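Local structure of fatty acid-binding protein TM_1468 (Thermotoga maritima, 1VPV) at residues Val19-Asp24 with Gly277-Thr282. The protein binds long-chain fatty acids such as palmitate and may take part in lipid transport or fatty acid metabolism. Residues are numbered along the deposited sequence; the frame is centred on the assembly and turned at random.
Sequences VDSTAD and GKVITT. With PLM (palmitic acid), chain D.
Ser-21 and Thr-22, in the 3-10 turn that follows strand 15-20, and Asp-24 just after it, face the first turn of helix 278-284 in a buried contact. Ser-21 brushes Val-279 only loosely, OG to CG2 4.4 Å; its hydroxyl is engaged with Leu-40 N and Asp-52 OD2, and Asp-52 OD2 also takes Val-279 N, so one carboxylate links the two segments. Thr-22 carries much of the apolar contact. Its methyl CG2 lies anti to its own carbonyl carbon (chi1 of OG1 76°) and crosses Val-279 at a slant, 3.8 Å from CG1. The carbonyl O of Thr-22 meets Ile-280 CG1 at 3.6 Å, while Thr-22 CB packs near the same methylene. Asp-24 supplies the polar part. Gly-277 N, at the N-cap position, donates to Asp-24 OD1 over 2.8 Å; the bond is nearly straight (168°), but the donor stands above the carboxylate plane, 64° out of it. A water donates to the same OD1 and accepts from Ile-280 N at 3.1 Å, carrying the carboxylate's grip into the first helical turn. Asp-24 OD2 is bonded to Ser-134 OG and rests 3.5 Å from Ile-280 CG1, so both carboxylate oxygens are occupied. The negative charge beside the helix N-terminus is probably favourable. Two helix residues also touch palmitate: Val-279 CG1 comes within 3.9 Å of C4, and Ile-280 CD1 within 3.8 Å of C9. Thr-75, which with Ser-108 hydrogen-bonds the fatty acid, touches Val-279. In this DegV fold the turn after strand 15-20 of one sheet thus packs on the helix between strands 267-275 and 289-295 of the other, where Val-279 and Ile-280, with Thr-22 packed against them, wall the fatty-acid pocket.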
loop_
_atom_site.group_PDB
_atom_site.type_symbol
_atom_site.label_atom_id
_atom_site.label_comp_id
_atom_site.label_asym_id
_atom_site.label_seq_id
_atom_site.Cartn_x
_atom_site.Cartn_y
_atom_site.Cartn_z
ATOM N N VAL A 19 -8.523 4.766 -3.638
ATOM C CA VAL A 19 -7.084 4.719 -3.254
ATOM C C VAL A 19 -6.291 4.918 -4.546
ATOM O O VAL A 19 -6.839 4.853 -5.640
ATOM C CB VAL A 19 -6.678 3.402 -2.557
ATOM C CG1 VAL A 19 -7.545 3.156 -1.283
ATOM C CG2 VAL A 19 -6.793 2.204 -3.521
ATOM N N ASP A 20 -5.005 5.183 -4.412
ATOM C CA ASP A 20 -4.120 5.263 -5.542
ATOM C C ASP A 20 -3.491 3.898 -5.812
ATOM O O ASP A 20 -3.593 2.993 -4.979
ATOM C CB ASP A 20 -3.090 6.356 -5.318
ATOM C CG ASP A 20 -2.115 6.032 -4.205
ATOM O OD1 ASP A 20 -1.304 5.067 -4.359
ATOM O OD2 ASP A 20 -2.152 6.777 -3.198
ATOM N N SER A 21 -2.873 3.739 -6.990
ATOM C CA SER A 21 -2.372 2.427 -7.412
ATOM C C SER A 21 -1.277 1.860 -6.488
ATOM O O SER A 21 -1.072 0.650 -6.433
ATOM C CB SER A 21 -1.834 2.494 -8.826
ATOM O OG SER A 21 -0.786 3.426 -8.883
ATOM N N THR A 22 -0.592 2.743 -5.769
ATOM C CA THR A 22 0.400 2.326 -4.779
ATOM C C THR A 22 -0.198 1.665 -3.525
ATOM O O THR A 22 0.544 1.202 -2.704
ATOM C CB THR A 22 1.286 3.508 -4.298
ATOM O OG1 THR A 22 0.565 4.320 -3.385
ATOM C CG2 THR A 22 1.705 4.346 -5.454
ATOM N N ALA A 23 -1.516 1.667 -3.386
ATOM C CA ALA A 23 -2.196 0.900 -2.344
ATOM C C ALA A 23 -2.198 -0.620 -2.568
ATOM O O ALA A 23 -2.472 -1.376 -1.618
ATOM C CB ALA A 23 -3.662 1.396 -2.146
ATOM N N ASP A 24 -1.924 -1.056 -3.808
ATOM C CA ASP A 24 -1.867 -2.481 -4.147
ATOM C C ASP A 24 -3.097 -3.194 -3.570
ATOM O O ASP A 24 -2.985 -4.218 -2.881
ATOM C CB ASP A 24 -0.585 -3.118 -3.589
ATOM C CG ASP A 24 0.688 -2.482 -4.129
ATOM O OD1 ASP A 24 0.659 -1.931 -5.254
ATOM O OD2 ASP A 24 1.746 -2.564 -3.430
ATOM N N GLY A 277 1.733 -3.529 -7.257
ATOM C CA GLY A 277 1.554 -2.921 -8.586
ATOM C C GLY A 277 2.856 -2.459 -9.236
ATOM O O GLY A 277 3.950 -2.725 -8.740
ATOM N N LYS A 278 2.720 -1.753 -10.351
ATOM C CA LYS A 278 3.883 -1.321 -11.147
ATOM C C LYS A 278 4.757 -0.299 -10.402
ATOM O O LYS A 278 5.979 -0.384 -10.407
ATOM C CB LYS A 278 3.448 -0.740 -12.516
ATOM C CG LYS A 278 2.429 -1.569 -13.288
ATOM C CD LYS A 278 2.305 -1.046 -14.724
ATOM C CE LYS A 278 1.268 -1.813 -15.540
ATOM N NZ LYS A 278 1.009 -1.075 -16.800
ATOM N N VAL A 279 4.123 0.663 -9.762
ATOM C CA VAL A 279 4.866 1.709 -9.056
ATOM C C VAL A 279 5.602 1.151 -7.830
ATOM O O VAL A 279 6.796 1.375 -7.649
ATOM C CB VAL A 279 3.939 2.873 -8.688
ATOM C CG1 VAL A 279 4.658 3.892 -7.851
ATOM C CG2 VAL A 279 3.434 3.539 -9.968
ATOM N N ILE A 280 4.913 0.421 -6.983
ATOM C CA ILE A 280 5.575 -0.130 -5.823
ATOM C C ILE A 280 6.739 -1.058 -6.255
ATOM O O ILE A 280 7.873 -0.961 -5.746
ATOM C CB ILE A 280 4.556 -0.798 -4.892
ATOM C CG1 ILE A 280 3.682 0.288 -4.228
ATOM C CG2 ILE A 280 5.241 -1.660 -3.860
ATOM C CD1 ILE A 280 4.378 1.079 -3.138
ATOM N N THR A 281 6.469 -1.906 -7.232
ATOM C CA THR A 281 7.488 -2.825 -7.729
ATOM C C THR A 281 8.717 -2.105 -8.236
ATOM O O THR A 281 9.854 -2.553 -8.038
ATOM C CB THR A 281 6.929 -3.677 -8.873
ATOM O OG1 THR A 281 5.804 -4.393 -8.374
ATOM C CG2 THR A 281 7.949 -4.685 -9.344
ATOM N N THR A 282 8.471 -1.006 -8.934
ATOM C CA THR A 282 9.523 -0.230 -9.566
ATOM C C THR A 282 10.493 0.217 -8.499
ATOM O O THR A 282 11.716 0.190 -8.713
ATOM C CB THR A 282 8.933 0.956 -10.356
ATOM O OG1 THR A 282 8.346 0.471 -11.595
ATOM C CG2 THR A 282 10.018 2.008 -10.655
HETATM C C1 PLM D . 5.290 8.771 -7.047
HETATM O O1 PLM D . 4.678 9.812 -6.667
HETATM O O2 PLM D . 6.066 8.782 -8.056
HETATM C C2 PLM D . 5.051 7.492 -6.276
HETATM C C3 PLM D . 6.204 7.188 -5.341
HETATM C C4 PLM D . 6.001 5.827 -4.689
HETATM C C5 PLM D . 7.208 5.513 -3.811
HETATM C C6 PLM D . 7.088 4.172 -3.133
HETATM C C7 PLM D . 8.255 3.880 -2.203
HETATM C C8 PLM D . 8.325 2.396 -1.858
HETATM C C9 PLM D . 7.256 2.004 -0.861
HETATM C CA PLM D . 7.260 0.515 -0.575
HETATM C CB PLM D . 6.283 0.182 0.542
HETATM C CC PLM D . 6.069 -1.327 0.625
HETATM C CD PLM D . 5.218 -1.730 1.848
HETATM C CE PLM D . 4.818 -3.195 1.814
HETATM C CF PLM D . 4.139 -3.647 3.098
HETATM C CG PLM D . 2.642 -3.326 3.118
HETATM O O HOH W 1 1.843 -0.168 -7.127
#